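Local coordinates for GAF domain-containing protein (Thermoplasma acidophilum, PDB 4MN7) that probably acts as a type II free methionine-R-sulfoxide reductase, returning free methionine-R-sulfoxide to methionine with a GAF domain, at residues Y31-H35 with G36-L40; V64-N67 with D68-E72. The protein carries 1 engineered substitution. All blocks are in the same frame, centred on the assembly; numbering follows the deposited sequence.

Interaction 1: residues Y31-H35 with G36-L40; sequences YVLEH and GKLKL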
loop_
_atom_site.group_PDB
_atom_site.type_symbol
_atom_site.label_atom_id
_atom_site.label_comp_id
_atom_site.label_asym_id
_atom_site.label_seq_id
_atom_site.Cartn_x
_atom_site.Cartn_y
_atom_site.Cartn_z
ATOM N N TYR A 31 -9.572 -10.288 0.763
ATOM C CA TYR A 31 -10.128 -10.930 1.918
ATOM C C TYR A 31 -9.079 -11.008 2.976
ATOM O O TYR A 31 -7.924 -11.315 2.670
ATOM C CB TYR A 31 -10.593 -12.347 1.601
ATOM C CG TYR A 31 -11.870 -12.405 0.802
ATOM C CD1 TYR A 31 -13.109 -12.405 1.441
ATOM C CD2 TYR A 31 -11.840 -12.500 -0.570
ATOM C CE1 TYR A 31 -14.272 -12.429 0.728
ATOM C CE2 TYR A 31 -13.000 -12.587 -1.300
ATOM C CZ TYR A 31 -14.227 -12.547 -0.636
ATOM O OH TYR A 31 -15.399 -12.607 -1.360
ATOM N N VAL A 32 -9.478 -10.767 4.224
ATOM C CA VAL A 32 -8.520 -10.791 5.309
ATOM C C VAL A 32 -9.014 -11.706 6.400
ATOM O O VAL A 32 -10.215 -11.754 6.633
ATOM C CB VAL A 32 -8.345 -9.424 5.933
ATOM C CG1 VAL A 32 -7.209 -9.458 7.006
ATOM C CG2 VAL A 32 -8.094 -8.378 4.857
ATOM N N LEU A 33 -8.102 -12.417 7.068
ATOM C CA LEU A 33 -8.490 -13.306 8.182
ATOM C C LEU A 33 -8.707 -12.518 9.443
ATOM O O LEU A 33 -7.807 -11.802 9.902
ATOM C CB LEU A 33 -7.431 -14.371 8.465
ATOM C CG LEU A 33 -7.313 -15.499 7.446
ATOM C CD1 LEU A 33 -5.984 -16.236 7.607
ATOM C CD2 LEU A 33 -8.497 -16.501 7.585
ATOM N N GLU A 34 -9.924 -12.623 9.989
ATOM C CA GLU A 34 -10.308 -11.910 11.153
ATOM C C GLU A 34 -10.999 -12.949 12.002
ATOM O O GLU A 34 -11.991 -13.507 11.550
ATOM C CB GLU A 34 -11.261 -10.749 10.750
ATOM C CG GLU A 34 -10.551 -9.734 9.847
ATOM C CD GLU A 34 -11.407 -8.637 9.297
ATOM O OE1 GLU A 34 -12.460 -8.460 9.905
ATOM O OE2 GLU A 34 -11.025 -7.927 8.277
ATOM N N HIS A 35 -10.431 -13.258 13.165
ATOM C CA HIS A 35 -10.973 -14.274 14.094
ATOM C C HIS A 35 -11.286 -15.605 13.401
ATOM O O HIS A 35 -12.318 -16.260 13.640
ATOM C CB HIS A 35 -12.220 -13.730 14.787
ATOM C CG HIS A 35 -11.973 -12.448 15.510
ATOM N ND1 HIS A 35 -11.459 -12.405 16.785
ATOM C CD2 HIS A 35 -12.121 -11.164 15.112
ATOM C CE1 HIS A 35 -11.327 -11.139 17.153
ATOM N NE2 HIS A 35 -11.705 -10.365 16.144
ATOM N N GLY A 36 -10.395 -15.998 12.520
ATOM C CA GLY A 36 -10.479 -17.329 11.914
ATOM C C GLY A 36 -11.468 -17.456 10.792
ATOM O O GLY A 36 -11.770 -18.544 10.366
ATOM N N LYS A 37 -11.954 -16.327 10.296
ATOM C CA LYS A 37 -12.765 -16.310 9.127
ATOM C C LYS A 37 -12.340 -15.207 8.149
ATOM O O LYS A 37 -11.852 -14.124 8.546
ATOM C CB LYS A 37 -14.194 -16.052 9.642
ATOM C CG LYS A 37 -15.286 -16.041 8.613
ATOM C CD LYS A 37 -16.654 -16.366 9.238
ATOM C CE LYS A 37 -17.145 -15.413 10.309
ATOM N NZ LYS A 37 -18.330 -16.046 10.990
ATOM N N LEU A 38 -12.518 -15.467 6.866
ATOM C CA LEU A 38 -12.224 -14.483 5.841
ATOM C C LEU A 38 -13.287 -13.375 5.804
ATOM O O LEU A 38 -14.467 -13.666 5.764
ATOM C CB LEU A 38 -12.106 -15.145 4.470
ATOM C CG LEU A 38 -10.854 -16.058 4.296
ATOM C CD1 LEU A 38 -10.995 -17.052 3.172
ATOM C CD2 LEU A 38 -9.612 -15.208 4.093
ATOM N N LYS A 39 -12.832 -12.116 5.747
ATOM C CA LYS A 39 -13.675 -10.962 5.620
ATOM C C LYS A 39 -13.258 -10.067 4.461
ATOM O O LYS A 39 -12.161 -9.623 4.421
ATOM C CB LYS A 39 -13.612 -10.185 6.921
ATOM C CG LYS A 39 -14.449 -8.921 6.987
ATOM C CD LYS A 39 -15.938 -9.147 6.792
ATOM C CE LYS A 39 -16.684 -7.833 6.476
ATOM N NZ LYS A 39 -16.180 -6.690 7.308
ATOM N N LEU A 40 -14.150 -9.794 3.529
ATOM C CA LEU A 40 -13.831 -8.873 2.420
ATOM C C LEU A 40 -13.661 -7.458 2.936
ATOM O O LEU A 40 -14.579 -6.876 3.490
ATOM C CB LEU A 40 -14.952 -8.886 1.405
ATOM C CG LEU A 40 -14.799 -8.125 0.083
ATOM C CD1 LEU A 40 -13.600 -8.586 -0.705
ATOM C CD2 LEU A 40 -16.077 -8.227 -0.735
#

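Interaction 2: residues V64-N67 with D68-E72; sequences VLKN and DIVNE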
loop_
_atom_site.group_PDB
_atom_site.type_symbol
_atom_site.label_atom_id
_atom_site.label_comp_id
_atom_site.label_asym_id
_atom_site.label_seq_id
_atom_site.Cartn_x
_atom_site.Cartn_y
_atom_site.Cartn_z
ATOM N N VAL A 64 -5.601 -20.010 1.621
ATOM C CA VAL A 64 -5.171 -19.780 2.965
ATOM C C VAL A 64 -4.845 -21.114 3.596
ATOM O O VAL A 64 -3.898 -21.187 4.339
ATOM C CB VAL A 64 -6.254 -19.052 3.765
ATOM C CG1 VAL A 64 -6.022 -19.204 5.249
ATOM C CG2 VAL A 64 -6.166 -17.566 3.410
ATOM N N LEU A 65 -5.603 -22.168 3.295
ATOM C CA LEU A 65 -5.417 -23.437 3.988
ATOM C C LEU A 65 -4.157 -24.100 3.449
ATOM O O LEU A 65 -3.407 -24.641 4.202
ATOM C CB LEU A 65 -6.610 -24.369 3.764
ATOM C CG LEU A 65 -7.909 -24.009 4.433
ATOM C CD1 LEU A 65 -9.032 -24.955 3.890
ATOM C CD2 LEU A 65 -7.781 -24.121 5.956
ATOM N N LYS A 66 -3.928 -24.034 2.145
ATOM C CA LYS A 66 -2.747 -24.593 1.544
ATOM C C LYS A 66 -1.588 -23.611 1.666
ATOM O O LYS A 66 -0.493 -23.974 1.405
ATOM C CB LYS A 66 -2.917 -24.795 0.034
ATOM C CG LYS A 66 -3.850 -25.895 -0.416
ATOM C CD LYS A 66 -3.428 -26.434 -1.803
ATOM C CE LYS A 66 -3.259 -25.321 -2.826
ATOM N NZ LYS A 66 -2.723 -25.763 -4.139
ATOM N N ASN A 67 -1.844 -22.343 1.958
ATOM C CA ASN A 67 -0.819 -21.299 1.826
ATOM C C ASN A 67 -0.144 -21.260 0.479
ATOM O O ASN A 67 1.043 -21.194 0.383
ATOM C CB ASN A 67 0.244 -21.356 2.914
ATOM C CG ASN A 67 1.044 -20.051 2.987
ATOM O OD1 ASN A 67 0.708 -19.042 2.331
ATOM N ND2 ASN A 67 2.100 -20.078 3.730
ATOM N N ASP A 68 -0.915 -21.188 -0.579
ATOM C CA ASP A 68 -0.338 -21.180 -1.917
ATOM C C ASP A 68 -1.386 -20.618 -2.856
ATOM O O ASP A 68 -2.574 -20.568 -2.504
ATOM C CB ASP A 68 -0.039 -22.654 -2.241
ATOM C CG ASP A 68 1.065 -22.847 -3.208
ATOM O OD1 ASP A 68 1.711 -21.881 -3.579
ATOM O OD2 ASP A 68 1.249 -24.011 -3.651
ATOM N N ILE A 69 -0.985 -20.275 -4.064
ATOM C CA ILE A 69 -1.889 -19.806 -5.083
ATOM C C ILE A 69 -2.842 -20.900 -5.485
ATOM O O ILE A 69 -2.463 -22.055 -5.642
ATOM C CB ILE A 69 -1.130 -19.362 -6.329
ATOM C CG1 ILE A 69 -0.412 -18.028 -6.048
ATOM C CG2 ILE A 69 -2.063 -19.158 -7.508
ATOM C CD1 ILE A 69 0.562 -17.610 -7.103
ATOM N N VAL A 70 -4.095 -20.524 -5.688
ATOM C CA VAL A 70 -5.068 -21.471 -6.252
ATOM C C VAL A 70 -5.530 -20.794 -7.513
ATOM O O VAL A 70 -6.042 -19.650 -7.482
ATOM C CB VAL A 70 -6.223 -21.731 -5.285
ATOM C CG1 VAL A 70 -7.343 -22.519 -5.967
ATOM C CG2 VAL A 70 -5.680 -22.555 -4.122
ATOM N N ASN A 71 -5.421 -21.498 -8.614
ATOM C CA ASN A 71 -5.745 -20.891 -9.916
ATOM C C ASN A 71 -6.646 -21.843 -10.627
ATOM O O ASN A 71 -6.147 -22.841 -11.097
ATOM C CB ASN A 71 -4.477 -20.658 -10.746
ATOM C CG ASN A 71 -4.753 -19.981 -12.111
ATOM O OD1 ASN A 71 -5.909 -19.855 -12.561
ATOM N ND2 ASN A 71 -3.660 -19.608 -12.816
ATOM N N GLU A 72 -7.956 -21.532 -10.696
ATOM C CA GLU A 72 -8.936 -22.366 -11.417
ATOM C C GLU A 72 -9.110 -21.838 -12.844
ATOM O O GLU A 72 -9.633 -20.756 -13.060
ATOM C CB GLU A 72 -10.259 -22.379 -10.683
ATOM C CG GLU A 72 -11.361 -23.050 -11.452
ATOM C CD GLU A 72 -10.975 -24.489 -11.801
ATOM O OE1 GLU A 72 -10.923 -24.862 -13.011
ATOM O OE2 GLU A 72 -10.665 -25.236 -10.852
#

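Interaction 1: residues Y31-H35 with G36-L40
Y31-E34 and K37-L40 run antiparallel in register, their short strand axes turned by 137°, with Y31-L40 and L33-L38 as non-hydrogen-bonded pairs and V32-K39 and E34-K37 as hydrogen-bonded ones. V32 and K39 exchange a reciprocal pair of bonds, V32 N to K39 O at 2.9 Å and K39 N to V32 O at 2.8 Å. Nearer the turn, E34 N reaches K37 O at 2.8 Å and K37 N answers to E34 O from well above that carbonyl's plane. On the face bearing Y31, L33, L38 and L40, the tyrosine ring carries most of the contact. L40 CD1 sits over the ring centre, 4.0 Å from the centroid and 10° off the normal, a CH-pi contact, while L40 CB meets ring atom CE1 of Y31 at 3.7 Å. L40 is set for this by its first torsion (-174°), which swings CG opposite the backbone N and carries CD1 over the ring face. The whole is a beta hairpin of the GAF sheet, closed by a type I' turn with H35 and G36 at its corners, both at positive phi. Beyond the ring, Y31 OH is hydrogen-bonded to H50 O. Replacing Y31 by an alanine would probably leave L40 CD1 without its ring face and H50 O without its hydroxyl donor. Further along, L33 and L38 meet methyl to methyl, CD2 to CD2 at 3.9 Å. The other face carries V32 with the charged E34, K37 and K39; there the E34 carboxylate lies against the aliphatic start of K39, E34 CD standing 3.6 Å from K39 CB. K39 NZ bends away instead and makes a long, weak ion pair with E41.

Interaction 2: residues V64-N67 with D68-E72
The D68 carboxylate and the N67 amide are the flat groups at this corner, and neither has a side chain of the other segment stacked on a face. The backbone oxygen of N67 is nearer to the carboxylate, N67 O lying 4.0 Å from D68 CG, than the K66 ammonium, whose NZ is 4.4 Å from D68 OD2, beyond a salt bridge. The N67 amide looks elsewhere: its OD1 accepts a hydrogen bond from R97 NE, and ND2 gives a weak one to G100 O. Its first torsion, -164°, sets CG opposite the backbone N and carries the amide off towards R97 of strand 90-98 and G100 of the loop that follows it. N67 also ends helix 59-66. With positive phi it is the C-prime residue of a Schellman motif, in which D68 N turns back to A63 O and N67 N makes a weak bond of 3.4 Å to V64 O. This reversal lets the chain leave the helix and enter strand 70-72, which pairs with strand 90-98 of the GAF sheet. Across the turn the side-chain packing is slight. K66 bends at its third torsion (-52°), and the bend brings CE to 3.9 Å from V70 CG2, the two side chains meeting at about a right angle. K66 CE also passes D68 CB at 4.2 Å. V70 itself is buried, with L59 and L62 of helix 59-66 against it, whereas I69 points to the other side and touches helix 118-136 at E121 and S125. K66 NZ stays 4.0 Å from I69 O, with no bond formed. With no hydrogen bond or salt bridge joining the two segments' side chains, the K66-D68 attraction is likely to be weak and solvent-screened, and the turn probably owes more to its backbone capping and to the bonds of the N67 amide.

Interactions 1 and 2 lie in series along one chain, their centres about 15 Å apart, and both reach the same antiparallel sheet. They meet through V64: L33 CD1 packs on V64 CG1 at 3.8 Å, and L38 CD2 comes to 4.2 Å from V64 CG2, so helix 59-66 covers part of the hairpin's apolar face. Interaction 1 is partly buried and joins two neighbouring strands by paired backbone bonds and aromatic-aliphatic packing, leaving its charged groups on the other face. Interaction 2 is a surface contact at a helix end, where capping and a lysine chain prevail and the strand that follows, 70-72, is the outermost on its side within this chain.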